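Long-range contacts in CYCLIN domain-containing protein (Chaetomium thermophilum, PDB 6Z3U), which probably acts as the regulatory cyclin H-type subunit of the CDK-activating kinase complex, in which it partners a CDK7-type kinase and MAT1: residues V90-L98 against K111-Y122; Q133-F141 against I153-R162. All blocks are in the same frame, centred on the assembly; numbering follows the deposited sequence.

In the fold
Both contacts lie in the all-helical cyclin fold and meet along helices 108-124 and 132-146, which follow each other in the chain; their centres lie about 14 Å apart. Contact 1 pairs helices 83-103 and 108-124 about 4 Å from the centre of the chain and is almost wholly apolar, without a hydrogen bond between its segments. Contact 2, about 17 Å out, joins helix 132-146 to helix 153-159 and the turn after it; it has a centre built on the buried Phe141 and Phe156 rings but adds a salt bridge where it becomes partly exposed, and it touches the kinase. Ala114 of contact 1 packs on the backbone of Ala139 in contact 2.

Contact 1 (V90-L98 against K111-Y122); sequences VTFYTAELL and KATAATFFKRFY
The Phe118 ring is the knob that helix 111-122 pushes into a hole on helix 90-98 formed by Val90, Tyr93, Thr94 and Leu97. The motif is a nearly antiparallel helix pair of the all-helical cyclin fold, with segment axes 9.8 Å apart at 158°. Val90 O lies at the ring edge, near its plane, 3.7 Å from Phe118 CE2, while Tyr93 CB and Leu97 CD1 approach obliquely. One face is covered from within its own helix by Tyr122 CD2, toward the rim. Phe118 reaches across because its CG stands anti to the backbone N (chi1 -174°), and the Phe118 and Leu97 side chains run antiparallel alongside one another. Leu97 uses both branches: CD1 meets Phe118 CB at 3.9 Å, and CD2 lies against Ala115, 3.7 Å from Ala115 N. Thr94 CA and Ala115 CA come within 6.1 Å, consistent with the small side chain of Ala115, and Leu98 CD2 rests on its methyl group. At the other end Val90 splits its branches, CG1 toward the Phe118 ring and CG2 onto Tyr122 CB. The Tyr93 and Tyr122 hydroxyls have polar partners elsewhere, Arg354 and Tyr130 O. Thr94 OG1 approaches the Phe118 ring obliquely, 3.4 Å from Phe118 CD2, while Thr94 CG2 packs on Ala115 CB.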
loop_
_atom_site.group_PDB
_atom_site.type_symbol
_atom_site.label_atom_id
_atom_site.label_comp_id
_atom_site.label_asym_id
_atom_site.label_seq_id
_atom_site.Cartn_x
_atom_site.Cartn_y
_atom_site.Cartn_z
ATOM N N VAL A 90 15.458 21.952 0.049
ATOM C CA VAL A 90 14.799 20.651 0.091
ATOM C C VAL A 90 15.753 19.595 0.632
ATOM O O VAL A 90 15.373 18.753 1.454
ATOM C CB VAL A 90 14.269 20.270 -1.304
ATOM C CG1 VAL A 90 13.776 18.829 -1.311
ATOM C CG2 VAL A 90 13.163 21.215 -1.719
ATOM N N THR A 91 17.011 19.629 0.186
ATOM C CA THR A 91 17.991 18.668 0.675
ATOM C C THR A 91 18.272 18.881 2.157
ATOM O O THR A 91 18.398 17.914 2.916
ATOM C CB THR A 91 19.281 18.781 -0.139
ATOM O OG1 THR A 91 18.969 18.701 -1.536
ATOM C CG2 THR A 91 20.248 17.666 0.220
ATOM N N PHE A 92 18.372 20.140 2.584
ATOM C CA PHE A 92 18.630 20.426 3.991
ATOM C C PHE A 92 17.489 19.925 4.867
ATOM O O PHE A 92 17.717 19.294 5.906
ATOM C CB PHE A 92 18.848 21.929 4.184
ATOM C CG PHE A 92 18.851 22.366 5.622
ATOM C CD1 PHE A 92 19.965 22.168 6.420
ATOM C CD2 PHE A 92 17.743 22.989 6.172
ATOM C CE1 PHE A 92 19.970 22.572 7.743
ATOM C CE2 PHE A 92 17.743 23.394 7.494
ATOM C CZ PHE A 92 18.858 23.186 8.281
ATOM N N TYR A 93 16.247 20.191 4.459
ATOM C CA TYR A 93 15.097 19.795 5.260
ATOM C C TYR A 93 14.772 18.313 5.128
ATOM O O TYR A 93 14.119 17.757 6.018
ATOM C CB TYR A 93 13.879 20.640 4.877
ATOM C CG TYR A 93 13.940 22.045 5.436
ATOM C CD1 TYR A 93 13.844 22.271 6.803
ATOM C CD2 TYR A 93 14.103 23.144 4.602
ATOM C CE1 TYR A 93 13.907 23.551 7.324
ATOM C CE2 TYR A 93 14.166 24.431 5.114
ATOM C CZ TYR A 93 14.067 24.626 6.477
ATOM O OH TYR A 93 14.125 25.897 7.003
ATOM N N THR A 94 15.205 17.662 4.047
ATOM C CA THR A 94 15.087 16.207 3.978
ATOM C C THR A 94 15.996 15.542 5.006
ATOM O O THR A 94 15.637 14.512 5.588
ATOM C CB THR A 94 15.420 15.712 2.570
ATOM O OG1 THR A 94 14.598 16.388 1.612
ATOM C CG2 THR A 94 15.182 14.211 2.458
ATOM N N ALA A 95 17.183 16.111 5.232
ATOM C CA ALA A 95 18.065 15.585 6.268
ATOM C C ALA A 95 17.500 15.860 7.654
ATOM O O ALA A 95 17.595 15.013 8.549
ATOM C CB ALA A 95 19.461 16.190 6.124
ATOM N N GLU A 96 16.914 17.044 7.853
ATOM C CA GLU A 96 16.281 17.347 9.132
ATOM C C GLU A 96 15.081 16.440 9.368
ATOM O O GLU A 96 14.829 16.011 10.500
ATOM C CB GLU A 96 15.863 18.818 9.175
ATOM C CG GLU A 96 15.341 19.280 10.530
ATOM C CD GLU A 96 15.135 20.782 10.596
ATOM O OE1 GLU A 96 14.145 21.276 10.017
ATOM O OE2 GLU A 96 15.967 21.470 11.224
ATOM N N LEU A 97 14.329 16.142 8.307
ATOM C CA LEU A 97 13.213 15.209 8.422
ATOM C C LEU A 97 13.694 13.851 8.915
ATOM O O LEU A 97 13.106 13.266 9.833
ATOM C CB LEU A 97 12.510 15.085 7.069
ATOM C CG LEU A 97 11.281 14.181 6.981
ATOM C CD1 LEU A 97 10.313 14.713 5.937
ATOM C CD2 LEU A 97 11.675 12.752 6.644
ATOM N N LEU A 98 14.771 13.333 8.317
ATOM C CA LEU A 98 15.313 12.047 8.743
ATOM C C LEU A 98 15.784 12.104 10.191
ATOM O O LEU A 98 15.497 11.202 10.986
ATOM C CB LEU A 98 16.459 11.631 7.820
ATOM C CG LEU A 98 16.097 11.311 6.369
ATOM C CD1 LEU A 98 17.347 11.003 5.561
ATOM C CD2 LEU A 98 15.127 10.149 6.305
ATOM N N LYS A 111 10.407 6.383 7.688
ATOM C CA LYS A 111 11.330 7.461 7.352
ATOM C C LYS A 111 11.470 7.611 5.844
ATOM O O LYS A 111 11.323 8.709 5.296
ATOM C CB LYS A 111 12.698 7.192 7.978
ATOM C CG LYS A 111 12.704 7.106 9.490
ATOM C CD LYS A 111 14.081 6.705 9.999
ATOM C CE LYS A 111 14.095 6.560 11.508
ATOM N NZ LYS A 111 15.035 5.498 11.954
ATOM N N ALA A 112 11.750 6.504 5.153
ATOM C CA ALA A 112 11.983 6.570 3.716
ATOM C C ALA A 112 10.740 7.040 2.973
ATOM O O ALA A 112 10.839 7.791 1.996
ATOM C CB ALA A 112 12.437 5.204 3.201
ATOM N N THR A 113 9.557 6.608 3.420
ATOM C CA THR A 113 8.322 7.042 2.775
ATOM C C THR A 113 8.049 8.517 3.040
ATOM O O THR A 113 7.669 9.258 2.126
ATOM C CB THR A 113 7.151 6.191 3.258
ATOM O OG1 THR A 113 7.303 4.851 2.776
ATOM C CG2 THR A 113 5.833 6.762 2.756
ATOM N N ALA A 114 8.224 8.958 4.287
ATOM C CA ALA A 114 8.025 10.367 4.610
ATOM C C ALA A 114 8.981 11.247 3.818
ATOM O O ALA A 114 8.583 12.278 3.265
ATOM C CB ALA A 114 8.205 10.589 6.112
ATOM N N ALA A 115 10.257 10.860 3.762
ATOM C CA ALA A 115 11.228 11.638 2.999
ATOM C C ALA A 115 10.852 11.693 1.524
ATOM O O ALA A 115 10.938 12.754 0.894
ATOM C CB ALA A 115 12.624 11.043 3.173
ATOM N N THR A 116 10.426 10.561 0.956
ATOM C CA THR A 116 10.060 10.532 -0.456
ATOM C C THR A 116 8.846 11.410 -0.732
ATOM O O THR A 116 8.814 12.140 -1.730
ATOM C CB THR A 116 9.796 9.093 -0.902
ATOM O OG1 THR A 116 10.975 8.304 -0.698
ATOM C CG2 THR A 116 9.411 9.051 -2.374
ATOM N N PHE A 117 7.831 11.351 0.136
ATOM C CA PHE A 117 6.701 12.265 0.006
ATOM C C PHE A 117 7.169 13.717 0.030
ATOM O O PHE A 117 6.653 14.560 -0.713
ATOM C CB PHE A 117 5.684 12.028 1.124
ATOM C CG PHE A 117 4.890 10.756 0.982
ATOM C CD1 PHE A 117 4.950 9.993 -0.173
ATOM C CD2 PHE A 117 4.067 10.332 2.014
ATOM C CE1 PHE A 117 4.214 8.830 -0.293
ATOM C CE2 PHE A 117 3.326 9.171 1.900
ATOM C CZ PHE A 117 3.401 8.418 0.745
ATOM N N PHE A 118 8.141 14.030 0.890
ATOM C CA PHE A 118 8.651 15.394 0.963
ATOM C C PHE A 118 9.311 15.796 -0.351
ATOM O O PHE A 118 9.040 16.875 -0.890
ATOM C CB PHE A 118 9.626 15.518 2.136
ATOM C CG PHE A 118 10.103 16.921 2.385
ATOM C CD1 PHE A 118 9.353 17.796 3.153
ATOM C CD2 PHE A 118 11.315 17.357 1.874
ATOM C CE1 PHE A 118 9.791 19.083 3.386
ATOM C CE2 PHE A 118 11.760 18.641 2.108
ATOM C CZ PHE A 118 10.998 19.506 2.865
ATOM N N LYS A 119 10.174 14.930 -0.890
ATOM C CA LYS A 119 10.837 15.244 -2.152
ATOM C C LYS A 119 9.834 15.332 -3.294
ATOM O O LYS A 119 9.949 16.196 -4.170
ATOM C CB LYS A 119 11.899 14.191 -2.473
ATOM C CG LYS A 119 13.070 14.154 -1.511
ATOM C CD LYS A 119 14.076 13.080 -1.914
ATOM C CE LYS A 119 15.218 13.652 -2.745
ATOM N NZ LYS A 119 15.914 14.795 -2.085
ATOM N N ARG A 120 8.843 14.441 -3.300
ATOM C CA ARG A 120 7.838 14.470 -4.355
ATOM C C ARG A 120 6.943 15.696 -4.243
ATOM O O ARG A 120 6.510 16.240 -5.265
ATOM C CB ARG A 120 6.997 13.195 -4.300
ATOM C CG ARG A 120 7.742 11.936 -4.707
ATOM C CD ARG A 120 6.823 10.736 -4.634
ATOM N NE ARG A 120 7.494 9.495 -4.995
ATOM C CZ ARG A 120 6.887 8.316 -5.065
ATOM N NH1 ARG A 120 5.592 8.218 -4.794
ATOM N NH2 ARG A 120 7.574 7.236 -5.406
ATOM N N PHE A 121 6.665 16.154 -3.022
ATOM C CA PHE A 121 5.805 17.320 -2.855
ATOM C C PHE A 121 6.437 18.559 -3.475
ATOM O O PHE A 121 5.752 19.349 -4.136
ATOM C CB PHE A 121 5.525 17.551 -1.369
ATOM C CG PHE A 121 4.680 18.763 -1.089
ATOM C CD1 PHE A 121 3.298 18.697 -1.173
ATOM C CD2 PHE A 121 5.267 19.970 -0.740
ATOM C CE1 PHE A 121 2.519 19.811 -0.914
ATOM C CE2 PHE A 121 4.492 21.086 -0.484
ATOM C CZ PHE A 121 3.117 21.006 -0.571
ATOM N N TYR A 122 7.744 18.735 -3.286
ATOM C CA TYR A 122 8.439 19.950 -3.681
ATOM C C TYR A 122 9.062 19.858 -5.070
ATOM O O TYR A 122 9.953 20.653 -5.392
ATOM C CB TYR A 122 9.501 20.298 -2.634
ATOM C CG TYR A 122 8.917 21.012 -1.435
ATOM C CD1 TYR A 122 8.150 22.156 -1.599
ATOM C CD2 TYR A 122 9.105 20.529 -0.145
ATOM C CE1 TYR A 122 7.603 22.810 -0.522
ATOM C CE2 TYR A 122 8.558 21.181 0.945
ATOM C CZ TYR A 122 7.806 22.320 0.746
ATOM O OH TYR A 122 7.249 22.990 1.807
#

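Contact 2 (Q133-F141 against I153-R162); sequences QEMLLVALF and ISDFAKTFGR
Helix 133-141 and helix 153-159 pack at 127° with their axes 11.6 Å apart, and a Schellman motif with Gly161 at C-prime ends the second helix, with Phe160 before it and Arg162 after it both pointing toward the first. Phe156 fills the middle. One face of its ring receives Phe141 in an edge-to-face pair, centroids 5.0 Å apart and planes at 72°, with Phe141 CB also making a CH-pi contact there; Phe160 CE2 lies over the opposite face, toward the rim, and Leu140 CB is at the edge. Ile153 sends CD1 squarely over one face of the Phe141 ring, 3.8 Å from its centroid. Leu137 divides its methyl groups: CD2 sits over the Phe160 ring, 3.4 Å from Phe160 CD1, and CD1 lies over a face of the Arg162 guanidinium. Leu140 CD1 adds an oblique contact with Phe160. Bent at chi2 and chi3, both near +60°, the Arg162 chain brings its guanidinium almost coplanar with the Glu134 carboxylate. In this salt bridge NH1 donates to the syn side of Glu134 OE2 at 3.1 Å, with only a weak second bond to OE1. Glu167 of helix 166-169 is a distant, weak ion partner of the same NH1. Helix 166-169 also packs on Phe141, Ile153 and Phe156, while helix 108-124 lies behind helix 132-146, touching Met135, Ala139 and Leu140. At the start of helix 153-159, Ile153 N hydrogen-bonds to Asp132 of the kinase chain, placing this helix pair at the cyclin-kinase interface.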
loop_
_atom_site.group_PDB
_atom_site.type_symbol
_atom_site.label_atom_id
_atom_site.label_comp_id
_atom_site.label_asym_id
_atom_site.label_seq_id
_atom_site.Cartn_x
_atom_site.Cartn_y
_atom_site.Cartn_z
ATOM N N GLN A 133 9.273 24.097 6.460
ATOM C CA GLN A 133 9.382 23.798 7.882
ATOM C C GLN A 133 8.165 23.028 8.375
ATOM O O GLN A 133 8.280 22.184 9.270
ATOM C CB GLN A 133 9.547 25.094 8.677
ATOM C CG GLN A 133 9.969 24.893 10.121
ATOM C CD GLN A 133 11.466 24.684 10.259
ATOM O OE1 GLN A 133 12.263 25.481 9.762
ATOM N NE2 GLN A 133 11.854 23.603 10.928
ATOM N N GLU A 134 6.992 23.304 7.802
ATOM C CA GLU A 134 5.756 22.633 8.182
ATOM C C GLU A 134 5.547 21.338 7.403
ATOM O O GLU A 134 5.214 20.305 7.992
ATOM C CB GLU A 134 4.565 23.574 7.970
ATOM C CG GLU A 134 4.623 24.856 8.793
ATOM C CD GLU A 134 4.579 24.594 10.288
ATOM O OE1 GLU A 134 5.661 24.483 10.905
ATOM O OE2 GLU A 134 3.464 24.478 10.841
ATOM N N MET A 135 5.729 21.378 6.081
ATOM C CA MET A 135 5.579 20.169 5.279
ATOM C C MET A 135 6.495 19.050 5.756
ATOM O O MET A 135 6.205 17.876 5.504
ATOM C CB MET A 135 5.864 20.475 3.807
ATOM C CG MET A 135 4.869 21.426 3.149
ATOM S SD MET A 135 3.170 20.813 3.118
ATOM C CE MET A 135 2.517 21.576 4.599
ATOM N N LEU A 136 7.591 19.385 6.439
ATOM C CA LEU A 136 8.461 18.356 6.999
ATOM C C LEU A 136 7.694 17.475 7.978
ATOM O O LEU A 136 7.753 16.243 7.903
ATOM C CB LEU A 136 9.664 19.016 7.677
ATOM C CG LEU A 136 10.707 18.118 8.344
ATOM C CD1 LEU A 136 12.027 18.865 8.449
ATOM C CD2 LEU A 136 10.262 17.648 9.720
ATOM N N LEU A 137 6.961 18.096 8.904
ATOM C CA LEU A 137 6.178 17.328 9.865
ATOM C C LEU A 137 5.029 16.594 9.187
ATOM O O LEU A 137 4.695 15.465 9.566
ATOM C CB LEU A 137 5.651 18.252 10.961
ATOM C CG LEU A 137 6.640 18.580 12.078
ATOM C CD1 LEU A 137 6.166 19.773 12.893
ATOM C CD2 LEU A 137 6.832 17.366 12.969
ATOM N N VAL A 138 4.407 17.220 8.184
ATOM C CA VAL A 138 3.288 16.587 7.493
ATOM C C VAL A 138 3.744 15.316 6.787
ATOM O O VAL A 138 3.049 14.293 6.808
ATOM C CB VAL A 138 2.647 17.579 6.504
ATOM C CG1 VAL A 138 1.530 16.905 5.732
ATOM C CG2 VAL A 138 2.135 18.811 7.243
ATOM N N ALA A 139 4.919 15.358 6.156
ATOM C CA ALA A 139 5.415 14.184 5.446
ATOM C C ALA A 139 5.689 13.026 6.396
ATOM O O ALA A 139 5.536 11.861 6.013
ATOM C CB ALA A 139 6.681 14.539 4.667
ATOM N N LEU A 140 6.106 13.323 7.630
ATOM C CA LEU A 140 6.300 12.266 8.618
ATOM C C LEU A 140 4.965 11.711 9.100
ATOM O O LEU A 140 4.810 10.494 9.252
ATOM C CB LEU A 140 7.115 12.795 9.796
ATOM C CG LEU A 140 8.632 12.839 9.599
ATOM C CD1 LEU A 140 9.281 13.735 10.639
ATOM C CD2 LEU A 140 9.221 11.447 9.669
ATOM N N PHE A 141 3.988 12.586 9.344
ATOM C CA PHE A 141 2.687 12.127 9.816
ATOM C C PHE A 141 1.971 11.314 8.745
ATOM O O PHE A 141 1.415 10.248 9.030
ATOM C CB PHE A 141 1.834 13.321 10.241
ATOM C CG PHE A 141 0.494 12.940 10.799
ATOM C CD1 PHE A 141 0.395 12.312 12.027
ATOM C CD2 PHE A 141 -0.666 13.217 10.097
ATOM C CE1 PHE A 141 -0.836 11.962 12.544
ATOM C CE2 PHE A 141 -1.899 12.873 10.609
ATOM C CZ PHE A 141 -1.984 12.245 11.834
ATOM N N ILE A 153 -3.141 12.464 16.266
ATOM C CA ILE A 153 -2.418 13.689 15.938
ATOM C C ILE A 153 -1.918 14.370 17.204
ATOM O O ILE A 153 -0.853 14.998 17.199
ATOM C CB ILE A 153 -3.310 14.624 15.099
ATOM C CG1 ILE A 153 -2.505 15.820 14.581
ATOM C CG2 ILE A 153 -4.498 15.108 15.916
ATOM C CD1 ILE A 153 -1.340 15.444 13.687
ATOM N N SER A 154 -2.660 14.251 18.307
ATOM C CA SER A 154 -2.207 14.845 19.560
ATOM C C SER A 154 -0.924 14.182 20.047
ATOM O O SER A 154 -0.002 14.864 20.509
ATOM C CB SER A 154 -3.302 14.737 20.621
ATOM O OG SER A 154 -3.597 13.382 20.912
ATOM N N ASP A 155 -0.843 12.853 19.948
ATOM C CA ASP A 155 0.375 12.159 20.354
ATOM C C ASP A 155 1.523 12.461 19.399
ATOM O O ASP A 155 2.675 12.605 19.827
ATOM C CB ASP A 155 0.129 10.650 20.425
ATOM C CG ASP A 155 -0.854 10.267 21.515
ATOM O OD1 ASP A 155 -0.969 11.016 22.509
ATOM O OD2 ASP A 155 -1.508 9.210 21.380
ATOM N N PHE A 156 1.230 12.551 18.099
ATOM C CA PHE A 156 2.265 12.893 17.129
ATOM C C PHE A 156 2.843 14.274 17.414
ATOM O O PHE A 156 4.061 14.474 17.339
ATOM C CB PHE A 156 1.696 12.828 15.710
ATOM C CG PHE A 156 2.717 13.076 14.636
ATOM C CD1 PHE A 156 3.367 12.017 14.025
ATOM C CD2 PHE A 156 3.030 14.367 14.240
ATOM C CE1 PHE A 156 4.308 12.240 13.039
ATOM C CE2 PHE A 156 3.972 14.594 13.255
ATOM C CZ PHE A 156 4.611 13.529 12.653
ATOM N N ALA A 157 1.983 15.244 17.735
ATOM C CA ALA A 157 2.462 16.586 18.043
ATOM C C ALA A 157 3.280 16.605 19.327
ATOM O O ALA A 157 4.236 17.381 19.441
ATOM C CB ALA A 157 1.281 17.552 18.147
ATOM N N LYS A 158 2.914 15.769 20.304
ATOM C CA LYS A 158 3.698 15.669 21.532
ATOM C C LYS A 158 5.153 15.337 21.234
ATOM O O LYS A 158 6.070 16.022 21.703
ATOM C CB LYS A 158 3.108 14.593 22.445
ATOM C CG LYS A 158 3.033 14.973 23.913
ATOM C CD LYS A 158 2.303 13.936 24.789
ATOM C CE LYS A 158 2.847 12.491 24.706
ATOM N NZ LYS A 158 2.865 11.846 23.354
ATOM N N THR A 159 5.382 14.279 20.453
ATOM C CA THR A 159 6.740 13.793 20.240
ATOM C C THR A 159 7.626 14.849 19.596
ATOM O O THR A 159 8.847 14.833 19.787
ATOM C CB THR A 159 6.708 12.532 19.381
ATOM O OG1 THR A 159 6.104 12.830 18.118
ATOM C CG2 THR A 159 5.908 11.434 20.071
ATOM N N PHE A 160 7.040 15.773 18.833
ATOM C CA PHE A 160 7.793 16.842 18.189
ATOM C C PHE A 160 7.598 18.188 18.880
ATOM O O PHE A 160 7.852 19.234 18.274
ATOM C CB PHE A 160 7.407 16.936 16.713
ATOM C CG PHE A 160 7.807 15.733 15.907
ATOM C CD1 PHE A 160 8.935 15.762 15.107
ATOM C CD2 PHE A 160 7.058 14.570 15.954
ATOM C CE1 PHE A 160 9.305 14.657 14.367
ATOM C CE2 PHE A 160 7.424 13.463 15.215
ATOM C CZ PHE A 160 8.549 13.507 14.422
ATOM N N GLY A 161 7.160 18.181 20.134
ATOM C CA GLY A 161 7.033 19.430 20.878
ATOM C C GLY A 161 6.190 20.473 20.183
ATOM O O GLY A 161 6.479 21.674 20.280
ATOM N N ARG A 162 5.147 20.046 19.476
ATOM C CA ARG A 162 4.245 20.954 18.779
ATOM C C ARG A 162 2.997 21.151 19.632
ATOM O O ARG A 162 2.290 20.184 19.936
ATOM C CB ARG A 162 3.881 20.408 17.399
ATOM C CG ARG A 162 2.987 21.328 16.576
ATOM C CD ARG A 162 3.627 22.692 16.349
ATOM N NE ARG A 162 4.917 22.585 15.671
ATOM C CZ ARG A 162 5.111 22.792 14.369
ATOM N NH1 ARG A 162 4.101 23.128 13.578
ATOM N NH2 ARG A 162 6.328 22.668 13.859
#